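Local atomic coordinates of endoglucanase (Clostridium thermocellum, PDB entry 2E4T), a protein that hydrolyses internal beta-1,4-glucosidic bonds of cellulose and xyloglucan through its family 44 glycoside hydrolase module, one part of a larger secreted enzyme. Residues M265-A268 with S269-G273. Residues are numbered along the deposited sequence; the frame is centred on the assembly and turned at random.
Sequences MKKA and SDEEG
Met265 to Glu272 form the last two turns of helix 257-272, part of the beta-alpha-beta crossover between strands 226-232 and 279-284 of the TIM-like barrel, and here the amide nitrogens of Ser269, Asp270, Glu271 and Glu272 donate in turn to the carbonyl oxygens of Met265, Lys266, Lys267 and Ala268. The run closes at Gly273, whose positive phi of 93° takes the chain out of the helix while its N still bonds to Ser269 O at 2.8 Å. On the buried side, Ser269 turns its hydroxyl back along the helix, and Ser269 OG donates to Met265 O at 2.8 Å. That carbonyl oxygen is thus gripped twice by one residue, with the amide and the hydroxyl of Ser269 arriving from opposite faces of its plane. Ser269 OG also bonds to Leu276 N in the loop that follows and to Tyr350 OH just past helix 338-349, while Met265 and Ala268 pack against Val212 of helix 204-221.

Two i to i+4 salt bridges run along the outer side. Lys266 extends with CG anti to its own N (chi1 180°) until its last torsion, about CD-CE, brings NZ to 2.8 Å from Asp270 OD2, on the syn lone pair. Lys267 follows the same course, its NZ lying 2.8 Å from Glu271 OE2, again on the syn side but 19° out of the carboxylate plane. A water donates to the other carboxylate oxygen, Glu271 OE1, at 2.8 Å and accepts a weak bond from Lys267 NZ, bridging the ion pair. Both acids lie near the C-terminal end of the helix, where their charges would face the helix dipole unfavourably; pairing each with a lysine one turn earlier probably offsets that cost.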
ATOM      1  N   MET A 265       3.163  -5.950  20.335  1.00  6.61           N
ATOM      2  CA  MET A 265       3.384  -4.494  20.206  1.00  6.73           C
ATOM      3  C   MET A 265       2.469  -3.719  21.179  1.00  6.55           C
ATOM      4  O   MET A 265       2.895  -2.703  21.712  1.00  7.29           O
ATOM      5  CB  MET A 265       3.153  -4.040  18.758  1.00  6.58           C
ATOM      6  CG  MET A 265       4.221  -4.608  17.785  1.00  6.60           C
ATOM      7  SD  MET A 265       5.928  -4.242  18.203  1.00  7.72           S
ATOM      8  CE  MET A 265       5.972  -2.460  17.904  1.00 10.20           C
ATOM      9  N   LYS A 266       1.249  -4.203  21.417  1.00  6.67           N
ATOM     10  CA  LYS A 266       0.379  -3.554  22.406  1.00  7.44           C
ATOM     11  C   LYS A 266       1.010  -3.687  23.806  1.00  7.41           C
ATOM     12  O   LYS A 266       1.032  -2.722  24.565  1.00  8.10           O
ATOM     13  CB  LYS A 266      -1.016  -4.165  22.393  1.00  8.09           C
ATOM     14  CG  LYS A 266      -1.903  -3.468  23.444  1.00 11.28           C
ATOM     15  CD  LYS A 266      -3.354  -3.624  23.290  1.00 14.25           C
ATOM     16  CE  LYS A 266      -4.084  -2.603  24.197  1.00 16.91           C
ATOM     17  NZ  LYS A 266      -3.874  -2.960  25.611  1.00 17.13           N
ATOM     18  N   LYS A 267       1.502  -4.884  24.151  1.00  7.64           N
ATOM     19  CA  LYS A 267       2.095  -5.096  25.467  1.00  8.44           C
ATOM     20  C   LYS A 267       3.272  -4.131  25.656  1.00  7.84           C
ATOM     21  O   LYS A 267       3.437  -3.518  26.721  1.00  8.41           O
ATOM     22  CB  LYS A 267       2.545  -6.564  25.598  1.00  9.91           C
ATOM     23  CG  LYS A 267       3.334  -6.959  26.832  1.00 12.93           C
ATOM     24  CD  LYS A 267       3.725  -8.446  26.867  1.00 15.11           C
ATOM     25  CE  LYS A 267       4.293  -8.834  28.211  1.00 17.40           C
ATOM     26  NZ  LYS A 267       5.727  -8.418  28.277  1.00 27.45           N
ATOM     27  N   ALA A 268       4.156  -4.052  24.635  1.00  7.68           N
ATOM     28  CA  ALA A 268       5.296  -3.179  24.741  1.00  7.75           C
ATOM     29  C   ALA A 268       4.857  -1.738  24.877  1.00  7.32           C
ATOM     30  O   ALA A 268       5.481  -0.940  25.627  1.00  8.57           O
ATOM     31  CB  ALA A 268       6.216  -3.326  23.531  1.00  8.63           C
ATOM     32  N   SER A 269       3.831  -1.309  24.122  1.00  7.26           N
ATOM     33  CA  SER A 269       3.321   0.056  24.211  1.00  7.24           C
ATOM     34  C   SER A 269       2.735   0.319  25.616  1.00  7.72           C
ATOM     35  O   SER A 269       2.945   1.411  26.161  1.00  8.76           O
ATOM     36  CB  SER A 269       2.224   0.235  23.160  1.00  7.51           C
ATOM     37  OG  SER A 269       2.805   0.085  21.839  1.00  7.66           O
ATOM     38  N   ASP A 270       1.996  -0.643  26.166  1.00  8.32           N
ATOM     39  CA  ASP A 270       1.424  -0.507  27.518  1.00  9.46           C
ATOM     40  C   ASP A 270       2.518  -0.387  28.550  1.00  8.84           C
ATOM     41  O   ASP A 270       2.331   0.365  29.523  1.00 10.61           O
ATOM     42  CB  ASP A 270       0.506  -1.677  27.784  1.00 10.92           C
ATOM     43  CG  ASP A 270      -0.837  -1.580  27.038  1.00 12.31           C
ATOM     44  OD1 ASP A 270      -1.133  -0.520  26.443  1.00 14.86           O
ATOM     45  OD2 ASP A 270      -1.559  -2.582  27.059  1.00 16.30           O
ATOM     46  N   GLU A 271       3.630  -1.092  28.374  1.00  9.07           N
ATOM     47  CA  GLU A 271       4.750  -0.977  29.307  1.00  9.29           C
ATOM     48  C   GLU A 271       5.454   0.340  29.160  1.00  8.22           C
ATOM     49  O   GLU A 271       5.912   0.955  30.168  1.00  9.25           O
ATOM     50  CB  GLU A 271       5.721  -2.120  29.101  1.00 11.02           C
ATOM     51  CG  GLU A 271       5.112  -3.468  29.483  1.00 13.11           C
ATOM     52  CD  GLU A 271       5.905  -4.681  29.064  1.00 16.27           C
ATOM     53  OE1 GLU A 271       6.971  -4.500  28.450  1.00 24.14           O
ATOM     54  OE2 GLU A 271       5.481  -5.829  29.362  1.00 19.48           O
ATOM     55  N   GLU A 272       5.591   0.843  27.930  1.00  8.86           N
ATOM     56  CA  GLU A 272       6.300   2.062  27.672  1.00  8.55           C
ATOM     57  C   GLU A 272       5.483   3.320  28.016  1.00  8.90           C
ATOM     58  O   GLU A 272       6.019   4.372  28.374  1.00  9.91           O
ATOM     59  CB  GLU A 272       6.728   2.152  26.187  1.00  9.69           C
ATOM     60  CG  GLU A 272       7.424   3.382  25.756  1.00 11.74           C
ATOM     61  CD  GLU A 272       8.782   3.614  26.397  1.00 14.09           C
ATOM     62  OE1 GLU A 272       9.387   2.694  26.984  1.00 14.53           O
ATOM     63  OE2 GLU A 272       9.269   4.768  26.340  1.00 20.46           O
ATOM     64  N   GLY A 273       4.159   3.233  27.844  1.00  9.40           N
ATOM     65  CA  GLY A 273       3.238   4.325  28.066  1.00 10.20           C
ATOM     66  C   GLY A 273       2.898   5.159  26.849  1.00 10.39           C
ATOM     67  O   GLY A 273       2.367   6.258  26.992  1.00 11.64           O
TER
HETATM   68  O   HOH W   1       7.151  -6.202  26.250  1.00 23.43           O